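Local coordinates for protein acetolactate synthase isozyme 1 large subunit (PDB 6LPI) that is the large subunit of a thiamine diphosphate-dependent enzyme and binds thiamine diphosphate, magnesium and flavin-adenine dinucleotide, at residues B[233-244]-B[254-262]. Residues are numbered along the deposited sequence; the frame is centred on the assembly and turned at random.
Sequences AEKAQLPTTMTL and HPLSLGMLG. With FAD (flavin-adenine dinucleotide), chain I.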
# COMPACT_ATOMS: atom_id res chain seq x y z
N ALA B 233 1.72 16.38 -17.62
CA ALA B 233 0.42 16.08 -18.20
C ALA B 233 -0.10 17.26 -19.01
O ALA B 233 -0.63 17.09 -20.11
CB ALA B 233 -0.58 15.69 -17.11
N GLU B 234 0.08 18.48 -18.48
CA GLU B 234 -0.46 19.64 -19.16
C GLU B 234 0.40 20.11 -20.31
O GLU B 234 -0.14 20.52 -21.35
CB GLU B 234 -0.64 20.77 -18.15
CG GLU B 234 -1.78 20.48 -17.19
CD GLU B 234 -1.81 21.44 -16.05
OE1 GLU B 234 -2.71 21.32 -15.20
OE2 GLU B 234 -0.91 22.29 -15.97
N LYS B 235 1.72 20.01 -20.18
CA LYS B 235 2.61 20.44 -21.25
C LYS B 235 2.36 19.63 -22.51
O LYS B 235 2.00 20.18 -23.56
CB LYS B 235 4.06 20.31 -20.80
CG LYS B 235 5.14 20.60 -21.83
CD LYS B 235 6.31 21.22 -21.12
CE LYS B 235 7.62 20.93 -21.81
NZ LYS B 235 8.09 21.94 -22.78
N ALA B 236 2.55 18.31 -22.43
CA ALA B 236 2.34 17.42 -23.56
C ALA B 236 0.86 17.18 -23.84
O ALA B 236 0.54 16.53 -24.84
CB ALA B 236 3.06 16.09 -23.34
N GLN B 237 -0.01 17.70 -22.99
CA GLN B 237 -1.46 17.54 -23.10
C GLN B 237 -1.86 16.07 -23.23
O GLN B 237 -2.56 15.64 -24.16
CB GLN B 237 -1.97 18.37 -24.28
CG GLN B 237 -1.95 19.82 -23.95
CD GLN B 237 -3.20 20.22 -23.23
OE1 GLN B 237 -4.32 20.05 -23.73
NE2 GLN B 237 -3.04 20.71 -22.01
N LEU B 238 -1.47 15.33 -22.24
CA LEU B 238 -1.67 13.89 -22.21
C LEU B 238 -2.99 13.57 -21.53
O LEU B 238 -3.25 14.08 -20.43
CB LEU B 238 -0.55 13.23 -21.44
CG LEU B 238 0.82 13.58 -22.01
CD1 LEU B 238 1.90 12.84 -21.25
CD2 LEU B 238 0.88 13.30 -23.51
N PRO B 239 -3.87 12.80 -22.15
CA PRO B 239 -4.94 12.17 -21.37
C PRO B 239 -4.32 11.34 -20.25
O PRO B 239 -3.40 10.56 -20.49
CB PRO B 239 -5.66 11.29 -22.41
CG PRO B 239 -5.46 12.03 -23.70
CD PRO B 239 -4.13 12.75 -23.60
N THR B 240 -4.76 11.57 -19.02
CA THR B 240 -4.16 10.90 -17.87
C THR B 240 -5.19 10.06 -17.12
O THR B 240 -6.26 10.54 -16.76
CB THR B 240 -3.53 11.91 -16.93
OG1 THR B 240 -4.57 12.63 -16.29
CG2 THR B 240 -2.69 12.89 -17.70
N THR B 241 -4.86 8.79 -16.93
CA THR B 241 -5.67 7.87 -16.15
C THR B 241 -4.94 7.55 -14.86
O THR B 241 -3.70 7.53 -14.81
CB THR B 241 -5.98 6.59 -16.95
OG1 THR B 241 -6.91 5.79 -16.22
CG2 THR B 241 -4.72 5.78 -17.19
N MET B 242 -5.69 7.25 -13.81
CA MET B 242 -5.07 6.92 -12.54
C MET B 242 -5.59 5.58 -12.03
O MET B 242 -6.72 5.18 -12.33
CB MET B 242 -5.33 8.00 -11.49
CG MET B 242 -4.82 9.37 -11.85
SD MET B 242 -5.89 10.69 -11.20
CE MET B 242 -7.17 10.81 -12.45
N THR B 243 -4.75 4.88 -11.29
CA THR B 243 -5.21 3.70 -10.57
C THR B 243 -5.99 4.13 -9.34
O THR B 243 -6.04 5.31 -8.99
CB THR B 243 -4.03 2.85 -10.13
OG1 THR B 243 -3.23 3.62 -9.23
CG2 THR B 243 -3.20 2.44 -11.32
N LEU B 244 -6.58 3.15 -8.64
CA LEU B 244 -7.23 3.45 -7.37
C LEU B 244 -6.29 4.15 -6.38
O LEU B 244 -6.75 4.94 -5.55
CB LEU B 244 -7.78 2.17 -6.74
CG LEU B 244 -8.52 2.38 -5.42
CD1 LEU B 244 -9.78 3.16 -5.67
CD2 LEU B 244 -8.84 1.04 -4.78
N HIS B 254 -10.22 17.84 -13.82
CA HIS B 254 -9.17 18.32 -14.71
C HIS B 254 -9.46 17.85 -16.13
O HIS B 254 -9.81 16.68 -16.34
CB HIS B 254 -7.80 17.82 -14.25
CG HIS B 254 -6.66 18.33 -15.08
ND1 HIS B 254 -5.66 19.12 -14.55
CD2 HIS B 254 -6.34 18.14 -16.38
CE1 HIS B 254 -4.79 19.42 -15.50
NE2 HIS B 254 -5.18 18.84 -16.62
N PRO B 255 -9.36 18.73 -17.13
CA PRO B 255 -9.79 18.38 -18.48
C PRO B 255 -8.98 17.28 -19.12
O PRO B 255 -9.36 16.80 -20.20
CB PRO B 255 -9.64 19.69 -19.26
CG PRO B 255 -9.69 20.74 -18.23
CD PRO B 255 -9.03 20.16 -17.02
N LEU B 256 -7.86 16.88 -18.53
CA LEU B 256 -7.10 15.75 -19.02
C LEU B 256 -7.38 14.48 -18.23
O LEU B 256 -6.73 13.46 -18.45
CB LEU B 256 -5.61 16.06 -18.99
CG LEU B 256 -5.07 17.15 -19.93
CD1 LEU B 256 -3.66 17.56 -19.52
CD2 LEU B 256 -5.08 16.74 -21.40
N SER B 257 -8.29 14.53 -17.26
CA SER B 257 -8.52 13.41 -16.36
C SER B 257 -9.42 12.39 -17.02
O SER B 257 -10.62 12.62 -17.17
CB SER B 257 -9.15 13.88 -15.05
OG SER B 257 -9.47 12.76 -14.24
N LEU B 258 -8.85 11.25 -17.36
CA LEU B 258 -9.66 10.10 -17.72
C LEU B 258 -10.24 9.45 -16.49
O LEU B 258 -10.94 8.44 -16.60
CB LEU B 258 -8.80 9.07 -18.44
CG LEU B 258 -8.25 9.44 -19.79
CD1 LEU B 258 -7.44 8.27 -20.27
CD2 LEU B 258 -9.41 9.72 -20.71
N GLY B 259 -9.95 9.99 -15.31
CA GLY B 259 -10.35 9.32 -14.10
C GLY B 259 -9.67 7.98 -14.01
O GLY B 259 -8.65 7.71 -14.66
N MET B 260 -10.30 7.08 -13.28
CA MET B 260 -9.69 5.80 -12.95
C MET B 260 -10.05 4.75 -14.00
O MET B 260 -11.17 4.70 -14.49
CB MET B 260 -10.15 5.33 -11.58
CG MET B 260 -9.94 3.88 -11.34
SD MET B 260 -10.33 3.41 -9.65
CE MET B 260 -11.97 2.79 -9.95
N LEU B 261 -9.06 3.94 -14.35
CA LEU B 261 -9.20 2.83 -15.28
C LEU B 261 -9.44 1.51 -14.55
O LEU B 261 -9.25 1.39 -13.34
CB LEU B 261 -7.95 2.74 -16.15
CG LEU B 261 -6.82 1.95 -15.52
CD1 LEU B 261 -5.71 1.73 -16.53
CD2 LEU B 261 -6.29 2.70 -14.31
N GLY B 262 -9.88 0.51 -15.31
CA GLY B 262 -9.85 -0.84 -14.76
C GLY B 262 -11.17 -1.49 -14.40
O GLY B 262 -12.20 -1.20 -15.00
PA FAD I . 0.73 0.55 -6.10
O1A FAD I . -0.02 1.63 -5.42
O2A FAD I . 1.08 -0.66 -5.28
O5B FAD I . 1.99 1.33 -6.64
C5B FAD I . 3.32 1.02 -6.18
C4B FAD I . 4.22 1.05 -7.39
O4B FAD I . 4.86 2.35 -7.51
C3B FAD I . 5.36 0.04 -7.36
O3B FAD I . 5.57 -0.45 -8.68
C2B FAD I . 6.51 0.87 -6.78
O2B FAD I . 7.81 0.37 -7.05
C1B FAD I . 6.26 2.17 -7.54
N9A FAD I . 6.90 3.35 -6.97
C8A FAD I . 6.80 3.82 -5.69
N7A FAD I . 7.47 4.93 -5.47
C5A FAD I . 8.05 5.21 -6.70
C6A FAD I . 8.89 6.25 -7.14
N6A FAD I . 9.32 7.24 -6.36
N1A FAD I . 9.30 6.22 -8.43
C2A FAD I . 8.89 5.22 -9.21
N3A FAD I . 8.09 4.20 -8.91
C4A FAD I . 7.71 4.24 -7.63
N1 FAD I . -7.36 -0.59 -9.07
C2 FAD I . -7.55 -0.04 -10.30
O2 FAD I . -6.63 0.52 -10.89
N3 FAD I . -8.79 -0.09 -10.91
C4 FAD I . -9.92 -0.67 -10.38
O4 FAD I . -10.98 -0.65 -11.01
C4X FAD I . -9.72 -1.27 -9.07
N5 FAD I . -10.74 -1.85 -8.48
C5X FAD I . -10.54 -2.40 -7.22
C6 FAD I . -11.61 -3.01 -6.57
C7 FAD I . -11.46 -3.57 -5.30
C7M FAD I . -12.63 -4.23 -4.63
C8 FAD I . -10.20 -3.52 -4.67
C8M FAD I . -10.00 -4.12 -3.30
C9 FAD I . -9.13 -2.91 -5.32
C9A FAD I . -9.29 -2.36 -6.59
N10 FAD I . -8.22 -1.74 -7.26
C10 FAD I . -8.40 -1.18 -8.50
C1' FAD I . -6.89 -1.65 -6.66
C2' FAD I . -5.94 -2.74 -7.16
O2' FAD I . -6.15 -3.95 -6.43
C3' FAD I . -4.50 -2.28 -6.95
O3' FAD I . -4.29 -1.97 -5.58
C4' FAD I . -4.09 -1.07 -7.78
O4' FAD I . -4.72 -1.16 -9.06
C5' FAD I . -2.60 -0.97 -7.96
O5' FAD I . -2.26 0.38 -8.34
P FAD I . -0.77 0.79 -8.52
O1P FAD I . -0.26 0.22 -9.84
O2P FAD I . -0.67 2.13 -8.31
O3P FAD I . -0.09 0.02 -7.36
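Glu234 CG and Leu256 N lie at the edge of the His254 imidazole, in its plane; the Glu234 carboxylate comes too close to the ring in the model, so that approach is doubtful, and Glu234 OE1 is salt-bridged to Arg230. The flavin of FAD has Leu244 over one face, with Leu244 CB 3.6 Å from FAD N1; Met260 brings its CE near FAD O4, and the Met260 side chain lies beside that of Leu244, pointing the same way, SD against CD1. At the flavin edge, FAD N3 donates to Leu261 O (2.9 Å, 168°), and Leu244 N gives FAD O2 a weak bond. Thr243 OG1 bonds to the phosphate oxygen FAD O2P. Strands 240-242 and 257-260 run parallel at one end of the Rossmann-like sheet of the central domain, 257-260 being outermost and strand 214-218 flanking 240-242 on its other side. Two carbonyls accept twice. Leu256 O takes Thr240 N almost head-on at 2.8 Å and, from above its carbonyl plane, Thr240 OG1. Gly259 O takes Met242 N and Thr241 OG1, the latter at 3.0 Å; Thr241 holds OG1 opposite its own backbone N (chi1 -173°), which turns the hydroxyl to the neighbouring strand. Thr240 O receives Leu258 N at 2.8 Å. On the side of Thr240, the bent chain of Met242 carries CE to within 3.5 Å of Ser257 OG, which accepts Gly259 N in an ST turn. Leu256 lays CD1 on Ala233, in the last turn of helix 226-235, and CD2 against the backbone of Gln237 and Leu238; Gln237 is C-prime of a Schellman motif and bonds through NE2 to Glu234 O.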